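Blood group a-and b-cleaving endo-beta-galactosidase (Streptococcus pneumoniae, PDB 2YGL) probably cleaves blood group A and B antigens as a family 98 endo-beta-galactosidase, its tandem carbohydrate-binding modules (CBM51) probably helping it attach to glycans. Local coordinates at residues A[61-66]-A[161-166]; A[66-71]-A[149-154]; A[84-89]-A[132-137]; A[101-106]-A[157-162]; A[108-113]-A[141-146]. All coordinates share one frame; numbering follows the deposited sequence.

Contact 1: A[61-66]-A[161-166]; sequences IGTVAD and VVFADA
Ile61 and Phe163 face each other as an antiparallel hydrogen-bonded pair, where strand 60-64 runs beside strand 160-171. Both backbone groups of Ile61 are used here. Phe163 N donates to Ile61 O at 2.9 Å. The return bond, Ile61 N to Phe163 O, is the longer of the two at 3.2 Å. Two residues further on, Thr63 N donates to Val161 O at 2.9 Å (172° at the hydrogen). Ile61 O also receives a CA-H...O contact from Val162 CA.

The hydroxyl of Thr63 has its strongest partner outside the pair, in Ser69. Thr63 OG1 stands anti to its own backbone N (chi1 -169°), which leaves the methyl CG2 to face Val161 and Phe163. This methyl lies 4.0 Å from Val161 CB and 4.0 Å from Phe163 CE1, near the plane of the ring at its edge. Beyond it, Ala65 CB meets Val161 CG2. On the other face of the sheet, Val162 CG1 covers Gly62 CA at 4.0 Å.

Strand 82-87 and the corner after it take up further groups: the backbone of Val162 bonds to that of Gly88, and Ala164 O accepts from the Thr85 hydroxyl. Three backbone bonds cross this buried joint and neighbouring strands take up other groups, so the polar cost of burial is met largely by the backbone, while the side chains meet through carbon.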
# COMPACT_ATOMS: atom_id res chain seq x y z
N ILE A 61 9.88 -21.30 10.16
CA ILE A 61 11.34 -21.35 10.12
C ILE A 61 11.84 -22.14 11.33
O ILE A 61 11.45 -21.87 12.46
CB ILE A 61 11.96 -19.92 10.12
CG1 ILE A 61 11.49 -19.10 8.91
CG2 ILE A 61 13.48 -19.98 10.18
CD1 ILE A 61 11.89 -19.64 7.53
N GLY A 62 12.70 -23.12 11.07
CA GLY A 62 13.28 -23.96 12.13
C GLY A 62 14.78 -23.77 12.26
O GLY A 62 15.53 -23.97 11.30
N THR A 63 15.22 -23.38 13.45
CA THR A 63 16.63 -23.13 13.72
C THR A 63 17.11 -23.79 15.01
O THR A 63 16.31 -24.38 15.75
CB THR A 63 16.94 -21.60 13.74
OG1 THR A 63 18.35 -21.39 13.75
CG2 THR A 63 16.31 -20.93 14.97
N VAL A 64 18.41 -23.70 15.27
CA VAL A 64 18.98 -23.99 16.58
C VAL A 64 19.52 -22.67 17.14
O VAL A 64 20.25 -21.95 16.45
CB VAL A 64 20.10 -25.06 16.50
CG1 VAL A 64 20.83 -25.18 17.84
CG2 VAL A 64 19.52 -26.40 16.10
N ALA A 65 19.15 -22.36 18.38
CA ALA A 65 19.57 -21.12 19.03
C ALA A 65 21.08 -21.06 19.24
O ALA A 65 21.75 -22.09 19.39
CB ALA A 65 18.83 -20.95 20.35
N ASP A 66 21.62 -19.85 19.23
CA ASP A 66 23.03 -19.61 19.54
C ASP A 66 23.14 -18.40 20.47
O ASP A 66 22.30 -18.22 21.35
CB ASP A 66 23.85 -19.43 18.26
CG ASP A 66 25.26 -19.99 18.37
OD1 ASP A 66 25.62 -20.51 19.45
OD2 ASP A 66 26.01 -19.93 17.37
N VAL A 161 14.47 -24.07 18.23
CA VAL A 161 13.58 -22.91 18.17
C VAL A 161 12.86 -22.88 16.83
O VAL A 161 13.49 -22.96 15.77
CB VAL A 161 14.34 -21.57 18.40
CG1 VAL A 161 13.46 -20.37 18.05
CG2 VAL A 161 14.80 -21.46 19.85
N VAL A 162 11.54 -22.80 16.89
CA VAL A 162 10.73 -22.63 15.69
C VAL A 162 9.95 -21.33 15.72
O VAL A 162 9.37 -20.95 16.74
CB VAL A 162 9.77 -23.82 15.42
CG1 VAL A 162 10.55 -25.03 14.90
CG2 VAL A 162 8.95 -24.17 16.66
N PHE A 163 9.96 -20.65 14.58
CA PHE A 163 9.11 -19.50 14.35
C PHE A 163 7.94 -20.02 13.50
O PHE A 163 7.94 -19.89 12.28
CB PHE A 163 9.89 -18.38 13.65
CG PHE A 163 11.10 -17.90 14.43
CD1 PHE A 163 12.32 -18.56 14.34
CD2 PHE A 163 11.01 -16.78 15.25
CE1 PHE A 163 13.44 -18.12 15.06
CE2 PHE A 163 12.12 -16.32 15.98
CZ PHE A 163 13.33 -17.00 15.88
N ALA A 164 6.98 -20.64 14.18
CA ALA A 164 5.85 -21.30 13.53
C ALA A 164 4.88 -20.29 12.91
O ALA A 164 4.52 -19.30 13.55
CB ALA A 164 5.11 -22.20 14.52
N ASP A 165 4.49 -20.56 11.66
CA ASP A 165 3.54 -19.73 10.91
C ASP A 165 4.07 -18.31 10.63
O ASP A 165 3.29 -17.38 10.39
CB ASP A 165 2.17 -19.69 11.61
CG ASP A 165 1.06 -19.23 10.69
OD1 ASP A 165 0.94 -19.78 9.58
OD2 ASP A 165 0.30 -18.32 11.09
N ALA A 166 5.40 -18.16 10.64
CA ALA A 166 6.06 -16.86 10.49
C ALA A 166 5.69 -16.17 9.17
O ALA A 166 5.98 -16.69 8.09
CB ALA A 166 7.57 -17.01 10.62

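Contact 2: A[66-71]-A[149-154]; sequences DSPSVI and KSFAGE. With CA (calcium ion), chain C.
This is an antiparallel strand pairing inside a five-stranded sheet, at the ends of strands 69-74 and 145-151 that lead into the loops beside a calcium site. Ser69 and Ser150 form a hydrogen-bonded pair, with 3.0 Å for both Ser69 N to Ser150 O and Ser150 N to Ser69 O. Their side chains share a face, and Ser69 CB lies 3.4 Å from Ser150 OG. Water 2 links Ser150 OG to Ser69 O.

A cis peptide bond precedes Pro68. The proline ring lies alongside Phe151, with Pro68 CB 3.6 Å from the ring centroid in a CH-pi contact over one face. Cation-pi contact with Arg105 gives the same ring a second partner. Val70 CG2 lies beside Lys149 CG, and the lysine amine makes a salt bridge with Glu109.

Past the strand end, Ala152 N donates to Asp66 O at 2.6 Å. Water 1 joins Asp66 O, Ser67 OG and Gly153 N. The carbonyl of Ala152 is also a metal ligand, with Ala152 O 2.3 Å from the calcium ion. Val102, His155 and Asp159 complete the protein ligands. Strand 145-151 lies between strands 69-74 and 105-110, and Ser150 packs on Thr63 of strand 60-64 in the other sheet.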
# COMPACT_ATOMS: atom_id res chain seq x y z
N ASP A 66 21.62 -19.85 19.23
CA ASP A 66 23.03 -19.61 19.54
C ASP A 66 23.14 -18.40 20.47
O ASP A 66 22.30 -18.22 21.35
CB ASP A 66 23.85 -19.43 18.26
CG ASP A 66 25.26 -19.99 18.37
OD1 ASP A 66 25.62 -20.51 19.45
OD2 ASP A 66 26.01 -19.93 17.37
N SER A 67 24.15 -17.56 20.27
CA SER A 67 24.33 -16.38 21.14
C SER A 67 24.58 -15.05 20.41
O SER A 67 25.60 -14.41 20.64
CB SER A 67 25.44 -16.65 22.16
OG SER A 67 25.00 -17.58 23.15
N PRO A 68 23.65 -14.63 19.53
CA PRO A 68 22.42 -15.32 19.13
C PRO A 68 22.52 -16.02 17.78
O PRO A 68 23.45 -15.77 17.01
CB PRO A 68 21.40 -14.19 19.04
CG PRO A 68 22.23 -12.96 18.68
CD PRO A 68 23.67 -13.24 19.02
N SER A 69 21.56 -16.91 17.51
CA SER A 69 21.26 -17.35 16.15
C SER A 69 20.42 -16.24 15.52
O SER A 69 19.48 -15.75 16.14
CB SER A 69 20.47 -18.67 16.18
OG SER A 69 19.68 -18.83 15.02
N VAL A 70 20.78 -15.84 14.31
CA VAL A 70 20.12 -14.72 13.64
C VAL A 70 19.68 -15.07 12.21
O VAL A 70 20.49 -15.54 11.40
CB VAL A 70 21.02 -13.44 13.61
CG1 VAL A 70 20.40 -12.34 12.76
CG2 VAL A 70 21.28 -12.93 15.02
N ILE A 71 18.40 -14.86 11.92
CA ILE A 71 17.87 -15.00 10.57
C ILE A 71 17.24 -13.66 10.15
O ILE A 71 16.26 -13.20 10.76
CB ILE A 71 16.85 -16.16 10.46
CG1 ILE A 71 17.46 -17.45 11.01
CG2 ILE A 71 16.41 -16.36 9.01
CD1 ILE A 71 16.48 -18.36 11.72
N LYS A 149 15.88 -13.54 16.19
CA LYS A 149 17.01 -13.82 17.08
C LYS A 149 16.63 -14.82 18.18
O LYS A 149 15.58 -14.70 18.80
CB LYS A 149 17.51 -12.53 17.73
CG LYS A 149 17.98 -11.47 16.74
CD LYS A 149 18.11 -10.09 17.40
CE LYS A 149 19.39 -9.97 18.22
NZ LYS A 149 19.43 -8.68 18.97
N SER A 150 17.50 -15.80 18.41
CA SER A 150 17.28 -16.78 19.48
C SER A 150 18.55 -17.01 20.30
O SER A 150 19.62 -17.25 19.75
CB SER A 150 16.71 -18.10 18.94
OG SER A 150 17.51 -18.63 17.90
N PHE A 151 18.40 -16.93 21.62
CA PHE A 151 19.52 -17.02 22.54
C PHE A 151 19.54 -18.36 23.28
O PHE A 151 18.62 -18.67 24.05
CB PHE A 151 19.50 -15.84 23.53
CG PHE A 151 19.78 -14.50 22.89
CD1 PHE A 151 18.77 -13.76 22.28
CD2 PHE A 151 21.08 -13.97 22.89
CE1 PHE A 151 19.03 -12.52 21.69
CE2 PHE A 151 21.35 -12.74 22.30
CZ PHE A 151 20.32 -12.01 21.70
N ALA A 152 20.59 -19.14 23.04
CA ALA A 152 20.71 -20.51 23.55
C ALA A 152 21.06 -20.59 25.03
O ALA A 152 20.73 -21.57 25.69
CB ALA A 152 21.74 -21.29 22.73
N GLY A 153 21.76 -19.58 25.54
CA GLY A 153 22.23 -19.61 26.93
C GLY A 153 23.46 -20.47 27.08
O GLY A 153 24.37 -20.41 26.25
N GLU A 154 23.49 -21.28 28.14
CA GLU A 154 24.68 -22.08 28.48
C GLU A 154 25.08 -23.08 27.40
O GLU A 154 26.27 -23.20 27.08
CB GLU A 154 24.49 -22.80 29.82
CG GLU A 154 24.50 -21.88 31.03
CD GLU A 154 24.48 -22.64 32.34
OE1 GLU A 154 25.41 -23.44 32.59
OE2 GLU A 154 23.53 -22.44 33.13
CA CA C . 20.20 -23.80 25.66
O HOH W 1 22.62 -17.14 24.33
O HOH W 2 17.07 -17.33 15.36
O HOH W 3 21.13 -23.80 27.72
O HOH W 4 20.21 -26.17 25.95

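Contact 3: A[84-89]-A[132-137]; sequences ETYIGI and AQFISV
Thr85 and Ile135 bond to each other through both backbone groups, and Ile87 and Gln133 do the same, so strands 82-87 and 133-138 form a regular antiparallel ladder. Ile135 N to Thr85 O is the shortest of these bonds at 2.7 Å, and it is almost straight (176° at the hydrogen). CA-H...O contacts fill in between, among them Glu84 CA to Ile135 O at 3.1 Å.

One polar side-chain bond crosses the pair. Ser136 OG donates to Glu84 OE2 at 2.7 Å and meets the anti lone pair of that oxygen, on the side away from Glu84 OE1. The extended chain of Glu84 carries its carboxylate past Phe134, whose ring edge meets Glu84 OE1 in plane.

The aromatic contact lies on the same face of the sheet. Phe134 leans over Tyr86 because its chi1 of 179° sets CG opposite the backbone N. Phe134 CD1 sits 3.5 Å above the Tyr86 ring plane, over its centre. The rings are oblique, with planes 46° apart and centroids 4.8 Å apart. Lys55 adds a cation-pi contact to Tyr86.

Aliphatic packing occupies the opposite face. Ile135 CD1 lies 3.8 Å from both Thr85 CG2 and Ile87 CG2, and the two isoleucines cross at about a right angle. This face packs on Tyr116 of strand 113-117 and on Phe163. Strand 82-87 lies between strands 133-138 and 160-171 in one sheet of the sandwich.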
# COMPACT_ATOMS: atom_id res chain seq x y z
N GLU A 84 3.86 -11.55 12.20
CA GLU A 84 3.18 -12.47 13.11
C GLU A 84 3.77 -13.87 13.07
O GLU A 84 4.07 -14.40 11.99
CB GLU A 84 1.67 -12.49 12.85
CG GLU A 84 0.98 -11.17 13.23
CD GLU A 84 -0.53 -11.22 13.12
OE1 GLU A 84 -1.07 -12.13 12.46
OE2 GLU A 84 -1.18 -10.33 13.70
N THR A 85 3.94 -14.46 14.25
CA THR A 85 4.49 -15.82 14.40
C THR A 85 4.22 -16.39 15.79
O THR A 85 3.99 -15.65 16.74
CB THR A 85 6.02 -15.86 14.11
OG1 THR A 85 6.45 -17.22 13.95
CG2 THR A 85 6.83 -15.21 15.23
N TYR A 86 4.25 -17.72 15.88
CA TYR A 86 4.24 -18.42 17.16
C TYR A 86 5.66 -18.90 17.44
O TYR A 86 6.32 -19.44 16.55
CB TYR A 86 3.30 -19.62 17.13
CG TYR A 86 1.83 -19.26 16.97
CD1 TYR A 86 1.28 -19.07 15.70
CD2 TYR A 86 1.00 -19.12 18.08
CE1 TYR A 86 -0.06 -18.75 15.54
CE2 TYR A 86 -0.35 -18.80 17.93
CZ TYR A 86 -0.87 -18.61 16.66
OH TYR A 86 -2.20 -18.29 16.50
N ILE A 87 6.14 -18.70 18.66
CA ILE A 87 7.48 -19.13 19.04
C ILE A 87 7.47 -20.14 20.18
O ILE A 87 6.60 -20.11 21.05
CB ILE A 87 8.43 -17.95 19.40
CG1 ILE A 87 7.80 -17.05 20.48
CG2 ILE A 87 8.80 -17.17 18.15
CD1 ILE A 87 8.79 -16.11 21.16
N GLY A 88 8.47 -21.02 20.17
CA GLY A 88 8.66 -22.01 21.22
C GLY A 88 9.71 -23.02 20.78
O GLY A 88 10.29 -22.88 19.70
N ILE A 89 9.96 -24.02 21.61
CA ILE A 89 10.85 -25.11 21.26
C ILE A 89 10.02 -26.21 20.61
O ILE A 89 9.00 -26.62 21.17
CB ILE A 89 11.63 -25.64 22.49
CG1 ILE A 89 12.49 -24.53 23.09
CG2 ILE A 89 12.49 -26.85 22.10
CD1 ILE A 89 13.07 -24.85 24.47
N ALA A 132 3.51 -22.15 23.56
CA ALA A 132 3.91 -21.18 22.54
C ALA A 132 3.48 -19.75 22.86
O ALA A 132 2.42 -19.53 23.44
CB ALA A 132 3.36 -21.60 21.19
N GLN A 133 4.33 -18.79 22.50
CA GLN A 133 3.97 -17.37 22.57
C GLN A 133 3.68 -16.85 21.16
O GLN A 133 4.42 -17.14 20.22
CB GLN A 133 5.09 -16.55 23.21
CG GLN A 133 5.27 -16.77 24.71
CD GLN A 133 4.17 -16.14 25.55
OE1 GLN A 133 3.48 -15.23 25.12
NE2 GLN A 133 4.03 -16.63 26.78
N PHE A 134 2.59 -16.09 21.04
CA PHE A 134 2.22 -15.46 19.77
C PHE A 134 2.77 -14.04 19.70
O PHE A 134 2.58 -13.24 20.62
CB PHE A 134 0.69 -15.44 19.61
CG PHE A 134 0.21 -14.78 18.34
CD1 PHE A 134 0.47 -15.35 17.09
CD2 PHE A 134 -0.52 -13.59 18.39
CE1 PHE A 134 0.03 -14.74 15.92
CE2 PHE A 134 -0.97 -12.98 17.22
CZ PHE A 134 -0.70 -13.55 15.98
N ILE A 135 3.48 -13.75 18.61
CA ILE A 135 4.05 -12.43 18.39
C ILE A 135 3.25 -11.70 17.31
O ILE A 135 2.97 -12.26 16.24
CB ILE A 135 5.54 -12.50 17.95
CG1 ILE A 135 6.39 -13.24 18.99
CG2 ILE A 135 6.11 -11.09 17.71
CD1 ILE A 135 7.79 -13.56 18.52
N SER A 136 2.88 -10.46 17.60
CA SER A 136 2.29 -9.57 16.61
C SER A 136 2.86 -8.16 16.81
O SER A 136 2.50 -7.47 17.76
CB SER A 136 0.76 -9.56 16.70
OG SER A 136 0.19 -8.93 15.58
N VAL A 137 3.76 -7.77 15.92
CA VAL A 137 4.41 -6.46 16.00
C VAL A 137 4.15 -5.62 14.75
O VAL A 137 4.06 -6.14 13.64
CB VAL A 137 5.94 -6.56 16.25
CG1 VAL A 137 6.23 -7.01 17.68
CG2 VAL A 137 6.62 -7.48 15.23

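Contact 4: A[101-106]-A[157-162]; sequences AVVDRI and WGDEVV. With CA (calcium ion), chain C.
Trp157 and Ala101 join two loops at the calcium site: Ala101 N donates to Trp157 O at 2.9 Å. Water 4, a ligand of the metal, also donates to Trp157 O. The indole turns away from this contact and stacks with His155. Gly158 follows; a CB here would clash with Ala101 N. Its carbonyl O takes a CA-H...O contact from Ala101 CA and touches Ala101 CB.

Asp159 is the main polar link, and its two carboxylate oxygens divide the work. Asp159 OD2 binds the calcium ion at 2.3 Å. Asp159 OD1 accepts from Val102 N at 3.0 Å, in a bent bond of 133° at the hydrogen. Val102 O is itself a metal ligand, 2.2 Å from the calcium ion. The N-H of Val102 thus helps to position the carboxylate while its carbonyl shares the ion. The carbonyls of Ala152 and His155 are the other two protein ligands.

Beyond the site the contact becomes apolar. Val161 CG2 meets Val103 CG2 at 3.7 Å, the two valines crossing nearly at right angles. Val161 CG1 meets Ile106 CD1 tip to tip at 3.9 Å. Val161 lies near the start of strand 160-171, beside strand 60-64, while Ile106 belongs to strand 105-110 of the other sheet.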
# COMPACT_ATOMS: atom_id res chain seq x y z
N ALA A 101 17.12 -28.47 25.58
CA ALA A 101 15.91 -27.67 25.31
C ALA A 101 15.70 -26.54 26.33
O ALA A 101 14.65 -26.43 26.96
CB ALA A 101 14.66 -28.57 25.21
N VAL A 102 16.73 -25.71 26.49
CA VAL A 102 16.68 -24.56 27.40
C VAL A 102 17.08 -23.31 26.62
O VAL A 102 18.26 -23.11 26.30
CB VAL A 102 17.59 -24.76 28.64
CG1 VAL A 102 17.59 -23.52 29.53
CG2 VAL A 102 17.14 -25.98 29.45
N VAL A 103 16.09 -22.49 26.30
CA VAL A 103 16.31 -21.28 25.51
C VAL A 103 16.10 -20.06 26.41
O VAL A 103 15.03 -19.87 26.97
CB VAL A 103 15.37 -21.23 24.27
CG1 VAL A 103 15.41 -19.86 23.60
CG2 VAL A 103 15.76 -22.33 23.29
N ASP A 104 17.15 -19.25 26.53
CA ASP A 104 17.14 -18.09 27.41
C ASP A 104 16.18 -17.00 26.92
O ASP A 104 15.42 -16.45 27.71
CB ASP A 104 18.55 -17.51 27.57
CG ASP A 104 19.39 -18.27 28.59
OD1 ASP A 104 19.03 -19.42 28.96
OD2 ASP A 104 20.42 -17.72 29.04
N ARG A 105 16.21 -16.71 25.62
CA ARG A 105 15.50 -15.56 25.07
C ARG A 105 15.27 -15.68 23.56
O ARG A 105 16.12 -16.19 22.83
CB ARG A 105 16.31 -14.29 25.37
CG ARG A 105 15.53 -13.00 25.31
CD ARG A 105 16.30 -11.87 25.97
NE ARG A 105 17.46 -11.42 25.19
CZ ARG A 105 18.72 -11.75 25.46
NH1 ARG A 105 19.02 -12.54 26.49
NH2 ARG A 105 19.70 -11.28 24.70
N ILE A 106 14.11 -15.20 23.11
CA ILE A 106 13.84 -15.01 21.69
C ILE A 106 13.45 -13.55 21.46
O ILE A 106 12.59 -13.02 22.16
CB ILE A 106 12.73 -15.96 21.16
CG1 ILE A 106 13.15 -17.43 21.31
CG2 ILE A 106 12.40 -15.65 19.70
CD1 ILE A 106 12.02 -18.44 21.11
N TRP A 157 22.30 -27.42 23.10
CA TRP A 157 21.71 -28.76 23.06
C TRP A 157 20.18 -28.73 23.12
O TRP A 157 19.60 -28.16 24.04
CB TRP A 157 22.24 -29.64 24.21
CG TRP A 157 23.75 -29.69 24.35
CD1 TRP A 157 24.67 -29.67 23.34
CD2 TRP A 157 24.49 -29.80 25.57
NE1 TRP A 157 25.94 -29.74 23.87
CE2 TRP A 157 25.86 -29.82 25.23
CE3 TRP A 157 24.12 -29.86 26.92
CZ2 TRP A 157 26.87 -29.91 26.20
CZ3 TRP A 157 25.13 -29.96 27.89
CH2 TRP A 157 26.49 -29.98 27.51
N GLY A 158 19.55 -29.34 22.12
CA GLY A 158 18.09 -29.46 22.06
C GLY A 158 17.30 -28.17 21.84
O GLY A 158 16.07 -28.17 21.91
N ASP A 159 18.01 -27.08 21.55
CA ASP A 159 17.36 -25.77 21.37
C ASP A 159 16.74 -25.60 19.99
O ASP A 159 17.15 -24.74 19.20
CB ASP A 159 18.35 -24.64 21.66
CG ASP A 159 18.79 -24.59 23.11
OD1 ASP A 159 18.21 -25.31 23.95
OD2 ASP A 159 19.72 -23.82 23.40
N GLU A 160 15.74 -26.43 19.71
CA GLU A 160 15.04 -26.42 18.43
C GLU A 160 14.00 -25.30 18.41
O GLU A 160 12.80 -25.55 18.58
CB GLU A 160 14.37 -27.78 18.18
CG GLU A 160 15.33 -28.97 18.14
CD GLU A 160 16.09 -29.07 16.83
OE1 GLU A 160 15.46 -28.95 15.76
OE2 GLU A 160 17.32 -29.27 16.88
N VAL A 161 14.47 -24.07 18.23
CA VAL A 161 13.58 -22.91 18.17
C VAL A 161 12.86 -22.88 16.83
O VAL A 161 13.49 -22.96 15.77
CB VAL A 161 14.34 -21.57 18.40
CG1 VAL A 161 13.46 -20.37 18.05
CG2 VAL A 161 14.80 -21.46 19.85
N VAL A 162 11.54 -22.80 16.89
CA VAL A 162 10.73 -22.63 15.69
C VAL A 162 9.95 -21.33 15.72
O VAL A 162 9.37 -20.95 16.74
CB VAL A 162 9.77 -23.82 15.42
CG1 VAL A 162 10.55 -25.03 14.90
CG2 VAL A 162 8.95 -24.17 16.66
CA CA C . 20.20 -23.80 25.66
O HOH W 4 20.21 -26.17 25.95
O HOH W 3 21.13 -23.80 27.72

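Contact 5: A[108-113]-A[141-146]; sequences IEIDGK and QNAKKI
Asp111 turns its carboxylate onto the backbone of Lys144 and Lys145 at the end of a beta hairpin. The hairpin joins strands 105-110 and 113-117 through a type I' turn from Ile110 to Lys113, and strand 145-151 runs antiparallel beside its first arm.

Asp111 CG lies anti to the carbonyl carbon (chi1 -59°), and this brings both oxygens to the incoming chain. Lys144 N donates to Asp111 OD2 at 3.0 Å through the syn lone pair of that oxygen, and more weakly to Asp111 OD1. Lys145 N donates to Asp111 OD1 at 2.8 Å, also from the syn side but 26° out of the carboxylate plane. In return, Asp111 N donates to Lys145 O at 3.0 Å. Two successive backbone N-H groups are thus gripped by one side chain just where the strand starts. The carboxylate is held at both oxygens, which probably fixes its rotation. The lysine amines do not take part, as both long side chains lead away from it.

The isoleucines lie on the inner face. Ile110 and Ile146 form a non-hydrogen-bonded pair, and their side chains meet at a slant, Ile110 CG1 lying 3.9 Å from Ile146 CG1. A chi1 of -171° swings Ile146 CG1 toward the hairpin arm, and its CD1 touches Ile108 CG2 at 4.0 Å. Phe83 of the other sheet packs on both Ile108 and Ile146. The second branch of Ile110 is used as well: Ile110 CG2 lies 3.8 Å from Ala143 CB.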
# COMPACT_ATOMS: atom_id res chain seq x y z
N ILE A 108 12.69 -10.30 18.40
CA ILE A 108 12.49 -9.80 17.05
C ILE A 108 13.02 -8.38 16.99
O ILE A 108 12.68 -7.54 17.83
CB ILE A 108 11.00 -9.87 16.60
CG1 ILE A 108 10.44 -11.29 16.74
CG2 ILE A 108 10.83 -9.34 15.17
CD1 ILE A 108 11.12 -12.36 15.88
N GLU A 109 13.86 -8.12 15.99
CA GLU A 109 14.54 -6.85 15.84
C GLU A 109 14.26 -6.27 14.46
O GLU A 109 14.31 -6.99 13.46
CB GLU A 109 16.05 -7.05 16.04
CG GLU A 109 16.89 -5.79 16.05
CD GLU A 109 18.35 -6.07 16.39
OE1 GLU A 109 18.62 -6.56 17.51
OE2 GLU A 109 19.22 -5.80 15.54
N ILE A 110 13.96 -4.97 14.42
CA ILE A 110 13.80 -4.25 13.15
C ILE A 110 14.73 -3.04 13.14
O ILE A 110 14.62 -2.15 13.99
CB ILE A 110 12.33 -3.80 12.90
CG1 ILE A 110 11.40 -5.01 12.81
CG2 ILE A 110 12.25 -2.96 11.62
CD1 ILE A 110 9.92 -4.67 12.87
N ASP A 111 15.65 -3.03 12.17
CA ASP A 111 16.62 -1.94 11.98
C ASP A 111 17.33 -1.51 13.27
O ASP A 111 17.44 -0.31 13.56
CB ASP A 111 15.95 -0.74 11.30
CG ASP A 111 15.36 -1.08 9.93
OD1 ASP A 111 15.95 -1.92 9.21
OD2 ASP A 111 14.31 -0.50 9.58
N GLY A 112 17.81 -2.49 14.03
CA GLY A 112 18.56 -2.23 15.26
C GLY A 112 17.72 -2.05 16.51
O GLY A 112 18.26 -1.92 17.61
N LYS A 113 16.40 -2.05 16.34
CA LYS A 113 15.46 -1.88 17.45
C LYS A 113 14.77 -3.19 17.82
O LYS A 113 14.13 -3.81 16.98
CB LYS A 113 14.40 -0.82 17.11
CG LYS A 113 14.68 0.58 17.64
CD LYS A 113 15.78 1.29 16.86
CE LYS A 113 15.88 2.75 17.28
NZ LYS A 113 17.00 3.43 16.57
N GLN A 141 6.82 2.05 8.43
CA GLN A 141 6.71 2.20 6.97
C GLN A 141 8.08 2.23 6.28
O GLN A 141 8.22 1.78 5.14
CB GLN A 141 5.91 3.46 6.63
CG GLN A 141 5.39 3.51 5.19
CD GLN A 141 4.62 4.79 4.87
OE1 GLN A 141 4.44 5.65 5.73
NE2 GLN A 141 4.16 4.90 3.63
N ASN A 142 9.07 2.76 6.99
CA ASN A 142 10.43 2.91 6.49
C ASN A 142 11.33 1.67 6.64
O ASN A 142 12.47 1.68 6.16
CB ASN A 142 11.10 4.10 7.18
CG ASN A 142 10.67 4.24 8.64
OD1 ASN A 142 9.67 4.88 8.94
ND2 ASN A 142 11.43 3.62 9.54
N ALA A 143 10.82 0.63 7.29
CA ALA A 143 11.63 -0.53 7.69
C ALA A 143 12.38 -1.22 6.55
O ALA A 143 11.85 -1.40 5.46
CB ALA A 143 10.79 -1.54 8.45
N LYS A 144 13.63 -1.60 6.83
CA LYS A 144 14.51 -2.21 5.83
C LYS A 144 14.91 -3.65 6.17
O LYS A 144 15.06 -4.48 5.27
CB LYS A 144 15.77 -1.35 5.65
CG LYS A 144 15.53 -0.03 4.91
CD LYS A 144 16.75 0.88 4.98
CE LYS A 144 16.54 2.16 4.17
NZ LYS A 144 15.40 2.98 4.69
N LYS A 145 15.06 -3.94 7.46
CA LYS A 145 15.60 -5.23 7.90
C LYS A 145 14.87 -5.76 9.13
O LYS A 145 14.78 -5.07 10.15
CB LYS A 145 17.09 -5.08 8.19
CG LYS A 145 17.85 -6.39 8.39
CD LYS A 145 19.26 -6.11 8.87
CE LYS A 145 20.15 -7.33 8.72
NZ LYS A 145 21.57 -6.99 9.00
N ILE A 146 14.37 -6.99 9.04
CA ILE A 146 13.78 -7.67 10.19
C ILE A 146 14.63 -8.89 10.56
O ILE A 146 15.05 -9.66 9.69
CB ILE A 146 12.28 -8.04 9.97
CG1 ILE A 146 11.65 -8.54 11.27
CG2 ILE A 146 12.09 -9.03 8.81
CD1 ILE A 146 10.12 -8.56 11.29

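All five contacts belong to the first carbohydrate-binding module, a beta-sandwich. Contacts 1 and 3 lie in one sheet, where strands 82-87 and 160-171 are neighbours. Contacts 2 and 5 build the other, both on strand 145-151, and the Lys149-Glu109 salt bridge joins them. Contact 4 bridges the two sheets and shares strand 160-171 with contact 1. Contacts 1 and 4 are buried; contacts 2, 3 and 5 are partly buried. Chemistry follows place. Contact 1 is backbone bonds and carbon packing, whereas contact 3 adds aromatic and carboxylate groups on its more exposed face. Contacts 2 and 4 meet at the calcium ion, and contact 5 relies on a carboxylate holding backbone N-H groups.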